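Local coordinates for DNA gyrase, B subunit, truncated (Myxococcus xanthus, PDB 3CWV), which probably catalyses the ATP-dependent breakage, passage and rejoining of double-stranded DNA, as a type II topoisomerase subunit of the GyrB family, at residues A[220-225]-A[242-247]; A[177-182]-A[201-206]; A[255-260]-A[304-309]; A[249-254]-A[295-300]. All blocks are in the same frame, centred on the assembly; numbering follows the deposited sequence.

Overall arrangement
Contact 2 closes first along the chain, joining helix 171-184 to strand 199-204, an outermost strand of the eight-stranded mixed sheet. The other three belong to the five-stranded sheet. Contact 1, at the end of strand 237-245, touches contact 4, their centres about 10 Å apart. Contacts 3 and 4 lie at opposite ends of the parallel pair 252-257 and 300-307, their segments alternating along the chain; their centres are about 20 Å apart, yet they meet through Leu254 O and Val304 N. Contact 3 also touches contact 2, through Phe256 and Glu180. The set thus runs from the probable ATPase domain, as in other GyrB proteins, to the S5-like transducer sheet, bridged where contacts 2 and 3 meet.

Contact 1 of 4, residues A[220-225]-A[242-247]; sequences RPQLHP and ALQWCE
His224 lays one face of its imidazole over the side-chain amide of Gln244, the two planes only 22° apart, with Gln244 NE2 3.2 Å above the ring plane and toward its rim. Gln244 reaches this place because its CG runs anti to the backbone N and the chain then bends at chi2 (66°), turning the amide toward the 220-225 segment and the carbonyl of the next residue. From there Gln244 NE2 grips two carbonyls: His224 O at 3.2 Å and, in the plane of the amide, Trp245 O at 3.0 Å. Trp245 O also takes the nearly straight bond from Leu223 N, 2.9 Å long, on the opposite face of its carbonyl plane. On its other side the Gln244 amide stacks against that of Gln222, whose own NE2 bonds to Thr217. Further along, Glu247 N donates to Pro221 O at 2.8 Å. The compact proline ring suits this exposed end: Pro221 CB rests 3.4 Å from Glu247 CG, the two side chains crossing at about a right angle. Cys246 SG packs on Gln222 CG, and Trp245 NE1 bonds to Val296 O. Imidazole suits position 224 because its two nitrogens can do opposite jobs. His224 NE2 accepts from Trp245 N at 3.1 Å, while ND1 bonds to the carbonyl of Glu226, an arrangement consistent with a neutral ring protonated on ND1.

Contact 2 of 4, residues A[177-182]-A[201-206]; sequences RCNELA and TLWHLP
Helix 171-184 lies against the edge strand 199-204 of the eight-stranded sheet, in keeping with the layered ATPase domain of GyrB proteins, and Trp203 is the strand residue that meets it, with Asn179 over its indole. The two short axes come within 7.8 Å and run in similar directions, 25° apart. Asn179 CB sits over the five-membered ring in a CH-pi contact, 3.9 Å from its centroid, and its amide lies nearly flat on the indole, planes 19° apart. Asn179 CG, anti to the backbone N, is turned along the ring by this torsion. Thr201 CG2 covers the opposite face, so the indole is sandwiched. Small residues suit the helix side: Cys178 CB touches Trp203 CZ3 at 3.6 Å, and Ala182 CB meets Trp203 CB at 3.5 Å. An alanine in place of Trp203 would remove the surface beneath Asn179, whose amide would probably be set free to turn, and a gap is likely to open beside Cys178. Beyond Trp203, Ala182 CB packs on Leu205 CD1, and a water accepts from Leu205 N at 2.8 Å while bridging to Ala182 O. Strand 189-194 flanks the contact through Val190 and Phe192, and helix 208-217 reaches Leu205 through Gln211.

Contact 3 of 4, residues A[255-260]-A[304-309]; sequences SFANAV and VAVSGP
Positive backbone angles (phi 42°, psi 50°) at Asn258, with CG anti to its carbonyl carbon at chi1 -76°, swing the amide off the end of strand 252-257 and across to Gly308. There it is matched at both ends: Asn258 OD1 accepts from Gly308 N at 2.9 Å on a lone pair, while ND2 donates to Gly308 O, also 2.9 Å, in the amide plane. Asparagine suits this place twice over, tolerating a left-handed backbone in the type I' turn from Ala257 to Val260 and copying a peptide's donor and acceptor. With an alanine here, Gly308 N and O would probably lose these mates, and the chain after strand 300-307 its hold. Leading into the turn the backbones form a parallel ladder: Phe256 N to Val304 O at 2.9 Å, Val306 N to Phe256 O at 3.0 Å and Asn258 N to Val306 O at 2.8 Å. Val306 O also receives a water bridging to Ala259 N. Phe256 and Ala305 pack side by side on the face toward Leu184, while Ala257 CB touches Val306 CG1 on the other. The parallel pair, connected through helix 267-284, makes the left-handed beta-alpha-beta crossover characteristic of the ribosomal-S5-like transducer domain of GyrB.

Contact 4 of 4, residues A[249-254]-A[295-300]; sequences EDSTLL and RVAQGL
The type II turn from Ala297 to Leu300 lies against Ser251 and Thr252 where the chain enters strand 252-257, and Thr252 N bonds Leu300 O at 2.8 Å, nearly straight and nearly along the C=O axis. This is where the neighbouring parallel strands 252-257 and 300-307 begin. Glycine fits the third place of such a turn because position 299 has phi 73°, readily adopted without a side chain; Gly299 CA also lies 3.2 Å from Asp250 O, a CH...O contact. Leu300 N closes the turn by donating to Ala297 O at 2.9 Å. The main side-chain bond across the contact is made by Ser251. Ser251 OG, anti to the backbone N (chi1 -161°), points across to the turn and donates to Ala297 O at 2.7 Å. A small hydroxyl suits the spot, since Ser251 OG also rests 3.4 Å from Ala297 CB, where a bulkier group would crowd the methyl. Beta-branched Thr252 is at home in the strand. Leu300 packs on Leu243, Trp245 and Trp293, so the last residue of the turn is buried among apolar side chains. Gln298 is partly exposed, and its carbonyl accepts from Arg356, while Asp250 has a long, weak ion pair with Arg220. Ala297 O is thus gripped twice, Ser251 OG coming from above its carbonyl plane (43° out) and Leu300 N from the opposite face, so this carbonyl couples the turn's own closure to the start of the neighbouring strand.

Contact 1 of 4, residues A[220-225]-A[242-247]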
loop_
_atom_site.group_PDB
_atom_site.type_symbol
_atom_site.label_atom_id
_atom_site.label_comp_id
_atom_site.label_asym_id
_atom_site.label_seq_id
_atom_site.Cartn_x
_atom_site.Cartn_y
_atom_site.Cartn_z
ATOM N N ARG A 220 0.192 20.868 -13.945
ATOM C CA ARG A 220 -1.121 21.472 -14.095
ATOM C C ARG A 220 -1.096 22.847 -13.413
ATOM O O ARG A 220 -0.230 23.114 -12.579
ATOM C CB ARG A 220 -2.175 20.575 -13.443
ATOM C CG ARG A 220 -2.544 19.325 -14.228
ATOM C CD ARG A 220 -2.961 18.205 -13.280
ATOM N NE ARG A 220 -4.170 17.503 -13.712
ATOM C CZ ARG A 220 -4.192 16.435 -14.512
ATOM N NH1 ARG A 220 -5.352 15.879 -14.841
ATOM N NH2 ARG A 220 -3.064 15.918 -14.988
ATOM N N PRO A 221 -2.034 23.738 -13.768
ATOM C CA PRO A 221 -1.989 25.032 -13.091
ATOM C C PRO A 221 -2.655 25.013 -11.714
ATOM O O PRO A 221 -3.879 25.129 -11.600
ATOM C CB PRO A 221 -2.726 25.975 -14.068
ATOM C CG PRO A 221 -3.271 25.099 -15.183
ATOM C CD PRO A 221 -3.118 23.671 -14.760
ATOM N N GLN A 222 -1.839 24.886 -10.672
ATOM C CA GLN A 222 -2.337 24.777 -9.302
ATOM C C GLN A 222 -2.935 26.096 -8.790
ATOM O O GLN A 222 -2.313 27.152 -8.918
ATOM C CB GLN A 222 -1.213 24.296 -8.372
ATOM C CG GLN A 222 -0.816 22.832 -8.586
ATOM C CD GLN A 222 0.505 22.463 -7.953
ATOM O OE1 GLN A 222 1.269 23.331 -7.522
ATOM N NE2 GLN A 222 0.791 21.158 -7.893
ATOM N N LEU A 223 -4.128 26.022 -8.191
ATOM C CA LEU A 223 -4.826 27.208 -7.681
ATOM C C LEU A 223 -4.352 27.641 -6.300
ATOM O O LEU A 223 -4.761 28.686 -5.786
ATOM C CB LEU A 223 -6.343 26.981 -7.663
ATOM C CG LEU A 223 -7.018 26.802 -9.020
ATOM C CD1 LEU A 223 -8.512 26.608 -8.831
ATOM C CD2 LEU A 223 -6.748 27.994 -9.920
ATOM N N HIS A 224 -3.512 26.819 -5.692
ATOM C CA HIS A 224 -2.913 27.120 -4.408
ATOM C C HIS A 224 -1.597 26.336 -4.335
ATOM O O HIS A 224 -1.489 25.273 -4.945
ATOM C CB HIS A 224 -3.881 26.777 -3.260
ATOM C CG HIS A 224 -4.498 25.409 -3.356
ATOM N ND1 HIS A 224 -4.083 24.353 -2.574
ATOM C CD2 HIS A 224 -5.516 24.937 -4.114
ATOM C CE1 HIS A 224 -4.809 23.284 -2.856
ATOM N NE2 HIS A 224 -5.686 23.612 -3.788
ATOM N N PRO A 225 -0.583 26.884 -3.637
ATOM C CA PRO A 225 0.767 26.328 -3.662
ATOM C C PRO A 225 1.004 25.115 -2.769
ATOM O O PRO A 225 2.065 24.489 -2.873
ATOM C CB PRO A 225 1.625 27.498 -3.164
ATOM C CG PRO A 225 0.720 28.234 -2.239
ATOM C CD PRO A 225 -0.649 28.117 -2.821
ATOM N N ALA A 242 -5.447 14.354 1.214
ATOM C CA ALA A 242 -4.859 15.535 0.539
ATOM C C ALA A 242 -5.790 15.996 -0.572
ATOM O O ALA A 242 -6.319 15.173 -1.314
ATOM C CB ALA A 242 -3.493 15.214 -0.035
ATOM N N LEU A 243 -5.974 17.313 -0.702
ATOM C CA LEU A 243 -6.792 17.863 -1.784
ATOM C C LEU A 243 -6.035 18.995 -2.497
ATOM O O LEU A 243 -5.444 19.861 -1.858
ATOM C CB LEU A 243 -8.141 18.390 -1.259
ATOM C CG LEU A 243 -9.063 17.402 -0.520
ATOM C CD1 LEU A 243 -8.846 17.514 0.984
ATOM C CD2 LEU A 243 -10.517 17.717 -0.841
ATOM N N GLN A 244 -6.094 18.993 -3.817
ATOM C CA GLN A 244 -5.346 19.953 -4.612
ATOM C C GLN A 244 -6.163 20.325 -5.837
ATOM O O GLN A 244 -6.446 19.468 -6.676
ATOM C CB GLN A 244 -3.990 19.359 -5.046
ATOM C CG GLN A 244 -3.184 20.284 -5.973
ATOM C CD GLN A 244 -2.740 21.540 -5.256
ATOM O OE1 GLN A 244 -1.983 21.472 -4.301
ATOM N NE2 GLN A 244 -3.245 22.690 -5.692
ATOM N N TRP A 245 -6.543 21.603 -5.918
ATOM C CA TRP A 245 -7.283 22.139 -7.043
ATOM C C TRP A 245 -6.343 22.798 -8.032
ATOM O O TRP A 245 -5.377 23.451 -7.646
ATOM C CB TRP A 245 -8.316 23.162 -6.582
ATOM C CG TRP A 245 -9.562 22.569 -6.010
ATOM C CD1 TRP A 245 -10.675 22.175 -6.694
ATOM C CD2 TRP A 245 -9.832 22.321 -4.631
ATOM N NE1 TRP A 245 -11.628 21.710 -5.826
ATOM C CE2 TRP A 245 -11.129 21.779 -4.550
ATOM C CE3 TRP A 245 -9.100 22.500 -3.455
ATOM C CZ2 TRP A 245 -11.711 21.410 -3.341
ATOM C CZ3 TRP A 245 -9.685 22.136 -2.250
ATOM C CH2 TRP A 245 -10.975 21.594 -2.209
ATOM N N CYS A 246 -6.644 22.595 -9.309
ATOM C CA CYS A 246 -5.901 23.163 -10.416
ATOM C C CYS A 246 -6.944 23.753 -11.353
ATOM O O CYS A 246 -8.125 23.435 -11.237
ATOM C CB CYS A 246 -5.091 22.087 -11.135
ATOM S SG CYS A 246 -3.846 21.276 -10.097
ATOM N N GLU A 247 -6.533 24.609 -12.279
ATOM C CA GLU A 247 -7.522 25.191 -13.177
ATOM C C GLU A 247 -7.645 24.427 -14.486
ATOM O O GLU A 247 -7.230 24.897 -15.548
ATOM C CB GLU A 247 -7.314 26.694 -13.385
ATOM C CG GLU A 247 -5.914 27.114 -13.734
ATOM C CD GLU A 247 -5.901 28.361 -14.603
ATOM O OE1 GLU A 247 -4.928 28.549 -15.380
ATOM O OE2 GLU A 247 -6.880 29.142 -14.512
#

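Contact 2 of 4, residues A[177-182]-A[201-206]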
loop_
_atom_site.group_PDB
_atom_site.type_symbol
_atom_site.label_atom_id
_atom_site.label_comp_id
_atom_site.label_asym_id
_atom_site.label_seq_id
_atom_site.Cartn_x
_atom_site.Cartn_y
_atom_site.Cartn_z
ATOM N N ARG A 177 3.930 1.256 -8.187
ATOM C CA ARG A 177 3.405 0.728 -6.924
ATOM C C ARG A 177 4.357 1.074 -5.777
ATOM O O ARG A 177 3.934 1.323 -4.640
ATOM C CB ARG A 177 3.173 -0.785 -7.013
ATOM C CG ARG A 177 2.720 -1.465 -5.720
ATOM C CD ARG A 177 1.283 -1.130 -5.301
ATOM N NE ARG A 177 0.305 -1.497 -6.326
ATOM C CZ ARG A 177 -0.674 -2.395 -6.184
ATOM N NH1 ARG A 177 -0.860 -3.060 -5.037
ATOM N NH2 ARG A 177 -1.488 -2.615 -7.207
ATOM N N CYS A 178 5.644 1.099 -6.071
ATOM C CA CYS A 178 6.624 1.462 -5.056
ATOM C C CYS A 178 6.454 2.939 -4.646
ATOM O O CYS A 178 6.511 3.286 -3.463
ATOM C CB CYS A 178 8.033 1.218 -5.578
ATOM S SG CYS A 178 8.545 -0.514 -5.655
ATOM N N ASN A 179 6.252 3.798 -5.641
ATOM C CA ASN A 179 6.016 5.220 -5.407
ATOM C C ASN A 179 4.781 5.427 -4.514
ATOM O O ASN A 179 4.831 6.220 -3.564
ATOM C CB ASN A 179 5.889 5.926 -6.774
ATOM C CG ASN A 179 5.921 7.454 -6.684
ATOM O OD1 ASN A 179 5.920 8.071 -5.599
ATOM N ND2 ASN A 179 5.917 8.075 -7.855
ATOM N N GLU A 180 3.692 4.704 -4.802
ATOM C CA GLU A 180 2.483 4.760 -3.992
ATOM C C GLU A 180 2.741 4.329 -2.566
ATOM O O GLU A 180 2.232 4.932 -1.642
ATOM C CB GLU A 180 1.437 3.796 -4.512
ATOM C CG GLU A 180 0.872 4.122 -5.834
ATOM C CD GLU A 180 -0.170 3.102 -6.236
ATOM O OE1 GLU A 180 -0.442 2.155 -5.446
ATOM O OE2 GLU A 180 -0.710 3.244 -7.346
ATOM N N LEU A 181 3.476 3.234 -2.400
ATOM C CA LEU A 181 3.804 2.722 -1.074
ATOM C C LEU A 181 4.571 3.770 -0.219
ATOM O O LEU A 181 4.262 3.962 0.967
ATOM C CB LEU A 181 4.603 1.423 -1.203
ATOM C CG LEU A 181 5.267 0.854 0.053
ATOM C CD1 LEU A 181 4.214 0.440 1.083
ATOM C CD2 LEU A 181 6.186 -0.320 -0.277
ATOM N N ALA A 182 5.555 4.444 -0.818
ATOM C CA ALA A 182 6.225 5.566 -0.137
ATOM C C ALA A 182 5.260 6.677 0.302
ATOM O O ALA A 182 5.409 7.245 1.395
ATOM C CB ALA A 182 7.353 6.148 -1.015
ATOM N N THR A 201 15.775 3.675 -8.127
ATOM C CA THR A 201 15.007 4.865 -7.742
ATOM C C THR A 201 14.615 4.745 -6.277
ATOM O O THR A 201 14.107 3.700 -5.865
ATOM C CB THR A 201 13.745 4.992 -8.569
ATOM O OG1 THR A 201 14.082 4.873 -9.951
ATOM C CG2 THR A 201 13.026 6.341 -8.338
ATOM N N LEU A 202 14.854 5.803 -5.505
ATOM C CA LEU A 202 14.496 5.852 -4.086
ATOM C C LEU A 202 13.414 6.867 -3.917
ATOM O O LEU A 202 13.574 8.027 -4.336
ATOM C CB LEU A 202 15.689 6.239 -3.191
ATOM C CG LEU A 202 15.309 6.648 -1.738
ATOM C CD1 LEU A 202 14.766 5.447 -0.876
ATOM C CD2 LEU A 202 16.475 7.397 -0.987
ATOM N N TRP A 203 12.290 6.439 -3.336
ATOM C CA TRP A 203 11.239 7.376 -2.933
ATOM C C TRP A 203 11.252 7.516 -1.419
ATOM O O TRP A 203 11.367 6.533 -0.705
ATOM C CB TRP A 203 9.858 6.877 -3.369
ATOM C CG TRP A 203 9.704 6.839 -4.841
ATOM C CD1 TRP A 203 9.307 7.872 -5.643
ATOM C CD2 TRP A 203 9.933 5.720 -5.706
ATOM N NE1 TRP A 203 9.277 7.469 -6.959
ATOM C CE2 TRP A 203 9.653 6.153 -7.031
ATOM C CE3 TRP A 203 10.370 4.405 -5.499
ATOM C CZ2 TRP A 203 9.782 5.311 -8.134
ATOM C CZ3 TRP A 203 10.502 3.571 -6.585
ATOM C CH2 TRP A 203 10.206 4.024 -7.898
ATOM N N HIS A 204 11.144 8.746 -0.943
ATOM C CA HIS A 204 10.982 9.017 0.464
ATOM C C HIS A 204 10.074 10.248 0.497
ATOM O O HIS A 204 10.462 11.340 0.050
ATOM C CB HIS A 204 12.344 9.225 1.148
ATOM C CG HIS A 204 12.235 9.616 2.591
ATOM N ND1 HIS A 204 12.739 10.799 3.084
ATOM C CD2 HIS A 204 11.636 9.001 3.634
ATOM C CE1 HIS A 204 12.467 10.891 4.372
ATOM N NE2 HIS A 204 11.801 9.810 4.734
ATOM N N LEU A 205 8.819 10.033 0.891
ATOM C CA LEU A 205 7.808 11.084 0.852
ATOM C C LEU A 205 7.331 11.381 2.283
ATOM O O LEU A 205 6.255 10.949 2.683
ATOM C CB LEU A 205 6.639 10.699 -0.083
ATOM C CG LEU A 205 6.843 10.873 -1.612
ATOM C CD1 LEU A 205 7.858 9.881 -2.168
ATOM C CD2 LEU A 205 5.516 10.756 -2.394
ATOM N N PRO A 206 8.139 12.123 3.066
ATOM C CA PRO A 206 7.721 12.360 4.459
ATOM C C PRO A 206 6.404 13.134 4.536
ATOM O O PRO A 206 5.675 13.009 5.510
ATOM C CB PRO A 206 8.887 13.151 5.072
ATOM C CG PRO A 206 9.678 13.700 3.903
ATOM C CD PRO A 206 9.417 12.782 2.725
HETATM O O HOH W 1 7.766 7.834 2.344
#

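Contact 3 of 4, residues A[255-260]-A[304-309]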
loop_
_atom_site.group_PDB
_atom_site.type_symbol
_atom_site.label_atom_id
_atom_site.label_comp_id
_atom_site.label_asym_id
_atom_site.label_seq_id
_atom_site.Cartn_x
_atom_site.Cartn_y
_atom_site.Cartn_z
ATOM N N SER A 255 -8.625 6.491 -3.595
ATOM C CA SER A 255 -8.864 6.136 -2.189
ATOM C C SER A 255 -8.267 4.768 -1.902
ATOM O O SER A 255 -8.176 3.929 -2.811
ATOM C CB SER A 255 -10.343 6.168 -1.841
ATOM O OG SER A 255 -11.085 5.355 -2.710
ATOM N N PHE A 256 -7.837 4.567 -0.657
ATOM C CA PHE A 256 -7.125 3.354 -0.257
ATOM C C PHE A 256 -7.588 2.917 1.118
ATOM O O PHE A 256 -7.963 3.749 1.926
ATOM C CB PHE A 256 -5.611 3.619 -0.165
ATOM C CG PHE A 256 -4.997 4.075 -1.457
ATOM C CD1 PHE A 256 -4.403 3.163 -2.311
ATOM C CD2 PHE A 256 -5.055 5.418 -1.829
ATOM C CE1 PHE A 256 -3.844 3.578 -3.522
ATOM C CE2 PHE A 256 -4.534 5.851 -3.036
ATOM C CZ PHE A 256 -3.906 4.934 -3.880
ATOM N N ALA A 257 -7.557 1.612 1.376
ATOM C CA ALA A 257 -7.684 1.099 2.743
ATOM C C ALA A 257 -6.521 0.157 2.909
ATOM O O ALA A 257 -6.338 -0.774 2.100
ATOM C CB ALA A 257 -8.996 0.384 2.923
ATOM N N ASN A 258 -5.696 0.415 3.921
ATOM C CA ASN A 258 -4.392 -0.246 4.016
ATOM C C ASN A 258 -3.641 -0.340 2.682
ATOM O O ASN A 258 -3.150 -1.426 2.293
ATOM C CB ASN A 258 -4.497 -1.631 4.677
ATOM C CG ASN A 258 -4.684 -1.539 6.182
ATOM O OD1 ASN A 258 -4.657 -0.459 6.743
ATOM N ND2 ASN A 258 -4.875 -2.673 6.836
ATOM N N ALA A 259 -3.553 0.794 1.996
ATOM C CA ALA A 259 -2.674 0.909 0.822
ATOM C C ALA A 259 -3.088 0.025 -0.350
ATOM O O ALA A 259 -2.332 -0.111 -1.316
ATOM C CB ALA A 259 -1.179 0.655 1.193
ATOM N N VAL A 260 -4.271 -0.579 -0.265
ATOM C CA VAL A 260 -4.889 -1.178 -1.449
ATOM C C VAL A 260 -6.082 -0.329 -1.900
ATOM O O VAL A 260 -6.880 0.164 -1.084
ATOM C CB VAL A 260 -5.325 -2.645 -1.237
ATOM C CG1 VAL A 260 -4.090 -3.548 -0.973
ATOM C CG2 VAL A 260 -6.344 -2.761 -0.116
ATOM N N VAL A 304 -7.554 9.945 -0.482
ATOM C CA VAL A 304 -8.060 9.607 0.847
ATOM C C VAL A 304 -7.626 8.173 1.216
ATOM O O VAL A 304 -8.011 7.232 0.550
ATOM C CB VAL A 304 -9.615 9.681 0.891
ATOM C CG1 VAL A 304 -10.112 9.264 2.281
ATOM C CG2 VAL A 304 -10.145 11.098 0.487
ATOM N N ALA A 305 -6.822 8.014 2.270
ATOM C CA ALA A 305 -6.268 6.715 2.638
ATOM C C ALA A 305 -6.596 6.436 4.101
ATOM O O ALA A 305 -6.282 7.246 4.972
ATOM C CB ALA A 305 -4.728 6.694 2.453
ATOM N N VAL A 306 -7.237 5.298 4.360
ATOM C CA VAL A 306 -7.471 4.890 5.752
ATOM C C VAL A 306 -6.613 3.672 6.020
ATOM O O VAL A 306 -6.321 2.908 5.117
ATOM C CB VAL A 306 -8.985 4.662 6.051
ATOM C CG1 VAL A 306 -9.554 3.530 5.193
ATOM C CG2 VAL A 306 -9.228 4.413 7.565
ATOM N N SER A 307 -6.133 3.512 7.245
ATOM C CA SER A 307 -5.332 2.346 7.520
ATOM C C SER A 307 -5.630 1.915 8.959
ATOM O O SER A 307 -6.104 2.735 9.746
ATOM C CB SER A 307 -3.845 2.678 7.322
ATOM O OG SER A 307 -3.351 3.540 8.355
ATOM N N GLY A 308 -5.371 0.651 9.286
ATOM C CA GLY A 308 -5.628 0.143 10.628
ATOM C C GLY A 308 -5.452 -1.376 10.634
ATOM O O GLY A 308 -5.081 -1.967 9.607
ATOM N N PRO A 309 -5.749 -2.024 11.775
ATOM C CA PRO A 309 -5.636 -3.491 11.825
ATOM C C PRO A 309 -6.429 -4.119 10.664
ATOM O O PRO A 309 -7.549 -3.663 10.379
ATOM C CB PRO A 309 -6.275 -3.839 13.177
ATOM C CG PRO A 309 -6.016 -2.587 14.037
ATOM C CD PRO A 309 -6.219 -1.447 13.053
HETATM O O HOH W 2 -4.181 3.301 3.195
#

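Contact 4 of 4, residues A[249-254]-A[295-300]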
loop_
_atom_site.group_PDB
_atom_site.type_symbol
_atom_site.label_atom_id
_atom_site.label_comp_id
_atom_site.label_asym_id
_atom_site.label_seq_id
_atom_site.Cartn_x
_atom_site.Cartn_y
_atom_site.Cartn_z
ATOM N N GLU A 249 -10.235 20.781 -16.214
ATOM C CA GLU A 249 -11.541 20.142 -16.164
ATOM C C GLU A 249 -11.502 18.779 -15.469
ATOM O O GLU A 249 -12.514 18.314 -14.934
ATOM C CB GLU A 249 -12.103 19.997 -17.584
ATOM C CG GLU A 249 -13.635 20.058 -17.671
ATOM C CD GLU A 249 -14.203 21.411 -17.246
ATOM O OE1 GLU A 249 -15.406 21.468 -16.901
ATOM O OE2 GLU A 249 -13.452 22.414 -17.252
ATOM N N ASP A 250 -10.329 18.156 -15.481
ATOM C CA ASP A 250 -10.180 16.784 -15.028
ATOM C C ASP A 250 -10.274 16.677 -13.514
ATOM O O ASP A 250 -9.869 17.582 -12.797
ATOM C CB ASP A 250 -8.845 16.222 -15.512
ATOM C CG ASP A 250 -8.646 16.405 -17.005
ATOM O OD1 ASP A 250 -7.490 16.285 -17.462
ATOM O OD2 ASP A 250 -9.644 16.669 -17.720
ATOM N N SER A 251 -10.813 15.560 -13.048
ATOM C CA SER A 251 -10.975 15.285 -11.624
ATOM C C SER A 251 -10.301 13.954 -11.334
ATOM O O SER A 251 -10.398 13.028 -12.135
ATOM C CB SER A 251 -12.460 15.194 -11.275
ATOM O OG SER A 251 -12.683 15.367 -9.884
ATOM N N THR A 252 -9.598 13.872 -10.208
ATOM C CA THR A 252 -8.959 12.632 -9.794
ATOM C C THR A 252 -9.282 12.363 -8.322
ATOM O O THR A 252 -9.059 13.215 -7.464
ATOM C CB THR A 252 -7.425 12.690 -10.037
ATOM O OG1 THR A 252 -7.173 12.735 -11.448
ATOM C CG2 THR A 252 -6.708 11.480 -9.435
ATOM N N LEU A 253 -9.830 11.181 -8.041
ATOM C CA LEU A 253 -10.122 10.783 -6.662
ATOM C C LEU A 253 -9.573 9.373 -6.439
ATOM O O LEU A 253 -10.087 8.409 -7.000
ATOM C CB LEU A 253 -11.631 10.870 -6.376
ATOM C CG LEU A 253 -12.153 10.632 -4.946
ATOM C CD1 LEU A 253 -11.225 11.188 -3.903
ATOM C CD2 LEU A 253 -13.532 11.218 -4.752
ATOM N N LEU A 254 -8.494 9.278 -5.660
ATOM C CA LEU A 254 -7.839 8.000 -5.352
ATOM C C LEU A 254 -8.089 7.676 -3.884
ATOM O O LEU A 254 -7.807 8.506 -3.017
ATOM C CB LEU A 254 -6.328 8.137 -5.527
ATOM C CG LEU A 254 -5.599 7.950 -6.868
ATOM C CD1 LEU A 254 -6.487 7.985 -8.112
ATOM C CD2 LEU A 254 -4.393 8.905 -6.976
ATOM N N ARG A 295 -19.423 19.259 -9.208
ATOM C CA ARG A 295 -19.016 20.654 -9.373
ATOM C C ARG A 295 -17.814 20.966 -8.490
ATOM O O ARG A 295 -16.785 21.452 -8.969
ATOM C CB ARG A 295 -20.178 21.613 -9.059
ATOM C CG ARG A 295 -21.120 21.868 -10.240
ATOM N N VAL A 296 -17.946 20.671 -7.197
ATOM C CA VAL A 296 -16.873 20.896 -6.231
ATOM C C VAL A 296 -15.558 20.265 -6.694
ATOM O O VAL A 296 -14.494 20.854 -6.518
ATOM C CB VAL A 296 -17.251 20.372 -4.831
ATOM C CG1 VAL A 296 -16.090 20.531 -3.850
ATOM C CG2 VAL A 296 -18.468 21.104 -4.310
ATOM N N ALA A 297 -15.642 19.091 -7.320
ATOM C CA ALA A 297 -14.451 18.309 -7.709
ATOM C C ALA A 297 -13.804 18.677 -9.047
ATOM O O ALA A 297 -12.815 18.048 -9.450
ATOM C CB ALA A 297 -14.778 16.812 -7.691
ATOM N N GLN A 298 -14.369 19.659 -9.758
ATOM C CA GLN A 298 -13.771 20.097 -11.026
ATOM C C GLN A 298 -12.365 20.616 -10.770
ATOM O O GLN A 298 -12.175 21.474 -9.926
ATOM C CB GLN A 298 -14.637 21.157 -11.700
ATOM C CG GLN A 298 -15.751 20.560 -12.535
ATOM C CD GLN A 298 -16.943 21.492 -12.691
ATOM O OE1 GLN A 298 -16.846 22.705 -12.458
ATOM N NE2 GLN A 298 -18.084 20.923 -13.085
ATOM N N GLY A 299 -11.381 20.055 -11.466
ATOM C CA GLY A 299 -9.983 20.415 -11.243
ATOM C C GLY A 299 -9.359 19.893 -9.954
ATOM O O GLY A 299 -8.200 20.194 -9.664
ATOM N N LEU A 300 -10.113 19.107 -9.190
ATOM C CA LEU A 300 -9.611 18.516 -7.938
ATOM C C LEU A 300 -8.855 17.199 -8.136
ATOM O O LEU A 300 -9.361 16.267 -8.769
ATOM C CB LEU A 300 -10.753 18.270 -6.941
ATOM C CG LEU A 300 -10.384 17.660 -5.577
ATOM C CD1 LEU A 300 -9.307 18.480 -4.868
ATOM C CD2 LEU A 300 -11.594 17.497 -4.686
#